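PDB 5YLY: nitrate reductase from Ulva prolifera, which probably reduces nitrate to nitrite with NADH in nitrate assimilation, its cytochrome b5 reductase domain binding FAD. Local coordinates for residues 207-210 with 211-215; 92-95 with 96-99. One frame throughout, in Å; residues are numbered along the deposited sequence.

Interaction 1 of 2, residues 207-210 with 211-215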
loop_
_atom_site.group_PDB
_atom_site.type_symbol
_atom_site.label_atom_id
_atom_site.label_comp_id
_atom_site.label_asym_id
_atom_site.label_seq_id
_atom_site.Cartn_x
_atom_site.Cartn_y
_atom_site.Cartn_z
ATOM N N LEU A 207 1.711 4.618 8.959
ATOM C CA LEU A 207 0.322 4.701 8.536
ATOM C C LEU A 207 -0.449 3.473 9.026
ATOM O O LEU A 207 0.097 2.373 9.062
ATOM C CB LEU A 207 0.212 4.750 6.990
ATOM C CG LEU A 207 0.697 6.023 6.292
ATOM C CD1 LEU A 207 0.718 5.827 4.767
ATOM C CD2 LEU A 207 -0.185 7.219 6.637
ATOM N N LEU A 208 -1.737 3.666 9.350
ATOM C CA LEU A 208 -2.698 2.602 9.689
ATOM C C LEU A 208 -2.191 1.646 10.776
ATOM O O LEU A 208 -2.496 0.443 10.739
ATOM C CB LEU A 208 -3.070 1.825 8.390
ATOM C CG LEU A 208 -3.755 2.652 7.285
ATOM C CD1 LEU A 208 -3.628 1.966 5.930
ATOM C CD2 LEU A 208 -5.229 2.925 7.644
ATOM N N ARG A 209 -1.446 2.181 11.747
ATOM C CA ARG A 209 -0.910 1.332 12.825
ATOM C C ARG A 209 -2.021 0.614 13.616
ATOM O O ARG A 209 -1.892 -0.598 13.791
ATOM C CB ARG A 209 0.022 2.096 13.761
ATOM C CG ARG A 209 0.807 1.141 14.665
ATOM C CD ARG A 209 1.812 1.941 15.444
ATOM N NE ARG A 209 2.551 1.113 16.387
ATOM C CZ ARG A 209 3.405 1.616 17.262
ATOM N NH1 ARG A 209 3.616 2.925 17.314
ATOM N NH2 ARG A 209 4.058 0.817 18.095
ATOM N N PRO A 210 -3.121 1.288 14.067
ATOM C CA PRO A 210 -4.182 0.552 14.796
ATOM C C PRO A 210 -4.755 -0.591 13.953
ATOM O O PRO A 210 -4.964 -1.691 14.465
ATOM C CB PRO A 210 -5.224 1.644 15.072
ATOM C CG PRO A 210 -4.394 2.908 15.189
ATOM C CD PRO A 210 -3.450 2.730 14.002
ATOM N N GLU A 211 -4.958 -0.343 12.657
ATOM C CA GLU A 211 -5.510 -1.329 11.714
ATOM C C GLU A 211 -4.576 -2.498 11.534
ATOM O O GLU A 211 -5.033 -3.641 11.538
ATOM C CB GLU A 211 -5.828 -0.707 10.355
ATOM C CG GLU A 211 -7.009 0.247 10.404
ATOM C CD GLU A 211 -6.751 1.644 10.947
ATOM O OE1 GLU A 211 -5.590 1.994 11.263
ATOM O OE2 GLU A 211 -7.738 2.399 11.067
ATOM N N LEU A 212 -3.268 -2.220 11.388
ATOM C CA LEU A 212 -2.266 -3.279 11.257
ATOM C C LEU A 212 -2.219 -4.113 12.520
ATOM O O LEU A 212 -2.226 -5.350 12.443
ATOM C CB LEU A 212 -0.882 -2.701 10.954
ATOM C CG LEU A 212 -0.689 -2.081 9.550
ATOM C CD1 LEU A 212 0.668 -1.360 9.475
ATOM C CD2 LEU A 212 -0.811 -3.149 8.451
ATOM N N GLU A 213 -2.169 -3.455 13.688
ATOM C CA GLU A 213 -2.164 -4.185 14.957
ATOM C C GLU A 213 -3.425 -5.054 15.130
ATOM O O GLU A 213 -3.312 -6.181 15.597
ATOM C CB GLU A 213 -1.935 -3.249 16.144
ATOM C CG GLU A 213 -0.484 -2.757 16.174
ATOM C CD GLU A 213 0.553 -3.871 16.198
ATOM O OE1 GLU A 213 0.606 -4.596 17.216
ATOM O OE2 GLU A 213 1.220 -4.101 15.162
ATOM N N ALA A 214 -4.603 -4.537 14.719
ATOM C CA ALA A 214 -5.867 -5.287 14.827
ATOM C C ALA A 214 -5.864 -6.520 13.899
ATOM O O ALA A 214 -6.399 -7.557 14.287
ATOM C CB ALA A 214 -7.049 -4.392 14.531
ATOM N N LEU A 215 -5.229 -6.423 12.717
ATOM C CA LEU A 215 -5.098 -7.575 11.807
ATOM C C LEU A 215 -4.213 -8.642 12.426
ATOM O O LEU A 215 -4.551 -9.823 12.373
ATOM C CB LEU A 215 -4.491 -7.162 10.447
ATOM C CG LEU A 215 -5.402 -6.515 9.411
ATOM C CD1 LEU A 215 -4.586 -6.116 8.163
ATOM C CD2 LEU A 215 -6.541 -7.486 8.965
#
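Leu208 and Leu212 are joined by the first turn of helix 209-218, the helical link of a beta-alpha-beta unit between strands 193-200 and 223-229 in the NAD-binding part of the reductase. Leu208 is the N-cap residue, and its O accepts the N-H of Leu212 at 2.8 Å. The next helical hydrogen bonds run from Glu213 N to Arg209 O at 2.9 Å and from Ala214 N to Pro210 O.

Two faces are packed. The buried Leu212 has CG anti to its carbonyl carbon (chi1 -70°), which lays CG 3.3 Å from Leu208 O and leads its methyls inward, against Leu196 and Tyr198 of one strand and Ile225 and Tyr227 of the other. Leu208, partly exposed, packs instead on Leu174 and Tyr178 of helix 174-185.

The solvent side is looser, formed by the exposed ring of Pro210 and the methyl of Ala214. Between these extremes, Arg209 and Glu213 leave the helix close together, Arg209 CG 4.4 Å from Glu213 CG, and then part to separate partners: Arg209 forms a salt bridge with Glu203, while Glu213 bonds to Tyr227 OH. Glu211, also partly exposed and touching Tyr178, is bent at chi2 (79°) and folds its carboxylate back over the start of the helix, bringing OE1 to 3.3 Å from Leu208 CA and 3.6 Å from Pro210 CD.

Interaction 2 of 2, residues 92-95 with 96-99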
loop_
_atom_site.group_PDB
_atom_site.type_symbol
_atom_site.label_atom_id
_atom_site.label_comp_id
_atom_site.label_asym_id
_atom_site.label_seq_id
_atom_site.Cartn_x
_atom_site.Cartn_y
_atom_site.Cartn_z
ATOM N N PRO A 92 -6.307 2.395 -2.895
ATOM C CA PRO A 92 -7.323 2.702 -1.859
ATOM C C PRO A 92 -7.277 1.700 -0.718
ATOM O O PRO A 92 -6.771 0.581 -0.882
ATOM C CB PRO A 92 -8.660 2.501 -2.598
ATOM C CG PRO A 92 -8.323 2.594 -4.026
ATOM C CD PRO A 92 -6.923 2.094 -4.202
ATOM N N THR A 93 -7.798 2.104 0.455
ATOM C CA THR A 93 -7.858 1.188 1.590
ATOM C C THR A 93 -9.144 0.353 1.560
ATOM O O THR A 93 -9.433 -0.394 2.507
ATOM C CB THR A 93 -7.698 1.953 2.895
ATOM O OG1 THR A 93 -8.704 2.972 2.959
ATOM C CG2 THR A 93 -6.314 2.560 3.033
ATOM N N THR A 94 -9.936 0.515 0.498
ATOM C CA THR A 94 -11.110 -0.307 0.224
ATOM C C THR A 94 -10.824 -0.934 -1.148
ATOM O O THR A 94 -9.974 -0.431 -1.901
ATOM C CB THR A 94 -12.442 0.491 0.183
ATOM O OG1 THR A 94 -12.335 1.548 -0.771
ATOM C CG2 THR A 94 -12.814 1.076 1.538
ATOM N N ALA A 95 -11.522 -2.002 -1.489
ATOM C CA ALA A 95 -11.347 -2.590 -2.829
ATOM C C ALA A 95 -12.724 -3.104 -3.320
ATOM O O ALA A 95 -13.743 -2.475 -2.971
ATOM C CB ALA A 95 -10.266 -3.677 -2.798
ATOM N N ASN A 96 -12.786 -4.240 -4.050
ATOM C CA ASN A 96 -14.062 -4.704 -4.622
ATOM C C ASN A 96 -15.144 -5.044 -3.608
ATOM O O ASN A 96 -16.325 -4.964 -3.945
ATOM C CB ASN A 96 -13.849 -5.863 -5.588
ATOM C CG ASN A 96 -13.177 -5.427 -6.866
ATOM O OD1 ASN A 96 -13.136 -4.238 -7.186
ATOM N ND2 ASN A 96 -12.647 -6.385 -7.638
ATOM N N GLU A 97 -14.761 -5.379 -2.374
ATOM C CA GLU A 97 -15.725 -5.703 -1.308
ATOM C C GLU A 97 -16.631 -4.505 -0.933
ATOM O O GLU A 97 -17.683 -4.698 -0.322
ATOM C CB GLU A 97 -14.984 -6.222 -0.050
ATOM C CG GLU A 97 -14.337 -5.136 0.829
ATOM C CD GLU A 97 -13.259 -4.274 0.189
ATOM O OE1 GLU A 97 -12.523 -4.798 -0.677
ATOM O OE2 GLU A 97 -13.136 -3.083 0.560
ATOM N N THR A 98 -16.183 -3.277 -1.236
ATOM C CA THR A 98 -16.916 -2.054 -0.890
ATOM C C THR A 98 -17.509 -1.452 -2.167
ATOM O O THR A 98 -16.776 -0.911 -2.992
ATOM C CB THR A 98 -15.962 -1.060 -0.227
ATOM O OG1 THR A 98 -15.395 -1.660 0.931
ATOM C CG2 THR A 98 -16.657 0.246 0.159
ATOM N N ARG A 99 -18.827 -1.498 -2.282
ATOM C CA ARG A 99 -19.516 -0.936 -3.433
ATOM C C ARG A 99 -19.883 0.540 -3.227
ATOM O O ARG A 99 -20.124 0.980 -2.101
ATOM C CB ARG A 99 -20.792 -1.737 -3.753
ATOM C CG ARG A 99 -20.499 -3.137 -4.289
ATOM C CD ARG A 99 -21.793 -3.873 -4.594
ATOM N NE ARG A 99 -21.543 -5.181 -5.200
ATOM C CZ ARG A 99 -21.482 -5.419 -6.508
ATOM N NH1 ARG A 99 -21.272 -6.650 -6.953
ATOM N NH2 ARG A 99 -21.633 -4.430 -7.382
#
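Glu97 curls its carboxylate back over Ala95, so that a type I beta turn from Ala95 to Thr98 is held by a side chain as well as by its backbone. The turn lies at the surface of the FAD-binding domain, in the loop between strands 85-90 and 101-107. Its backbone bond runs from Thr98 N to Ala95 O at 3.1 Å. Two torsions shape the Glu97 side chain: CG sits between the backbone N and the carbonyl carbon (chi1 79°), and a bend at chi2 (-61°) turns the acid toward the preceding residues. OE2 then takes the N-H of Ala95 on its syn side at 2.8 Å, almost straight at 170°, while OE1 lies 3.3 Å from Ala95 CB.

Thr98 comes to the same oxygen from another direction. Its OG1 donates to Glu97 OE2 at 2.7 Å from above the carboxylate plane. The Thr94 and Thr98 side chains cross at about a right angle, their CG2 methyls 4.2 Å apart; Thr94 OG1 ties the loop to strand 101-107 through Asp103 N. A valine in place of Thr98 would probably leave Glu97 OE2 with one fewer donor and its carboxylate less firmly fixed in rotation. At the second position of the turn, Asn96 OD1 accepts hydrogen bonds from Gly63 N and Leu64 N.

With two donors sharing OE2, the acid is likely to be favoured in its ionised form, and one carboxylate oxygen ties both ends of the turn together.

How the interactions relate
The two contacts illustrate how short-range structure can sit on both sides of a domain interface. Interaction 2 comes first along the chain, in the loop between strands 85-90 and 101-107 of the antiparallel FAD-binding sheet; interaction 1 follows in helix 209-218 of the parallel-sheet, NAD-binding part. Their centres lie about 17 Å apart, yet they touch where Leu208 CD1 packs 4.0 Å from Thr93 CG2. Tyr178 of helix 174-185 is shared by both surroundings, reached on the interaction 2 side through Thr93. Interaction 1 lies closer to the flavin, the side chain of Leu207 being about 5 Å from FAD, whereas interaction 2 is farther out, with that of Thr94 about 10 Å away.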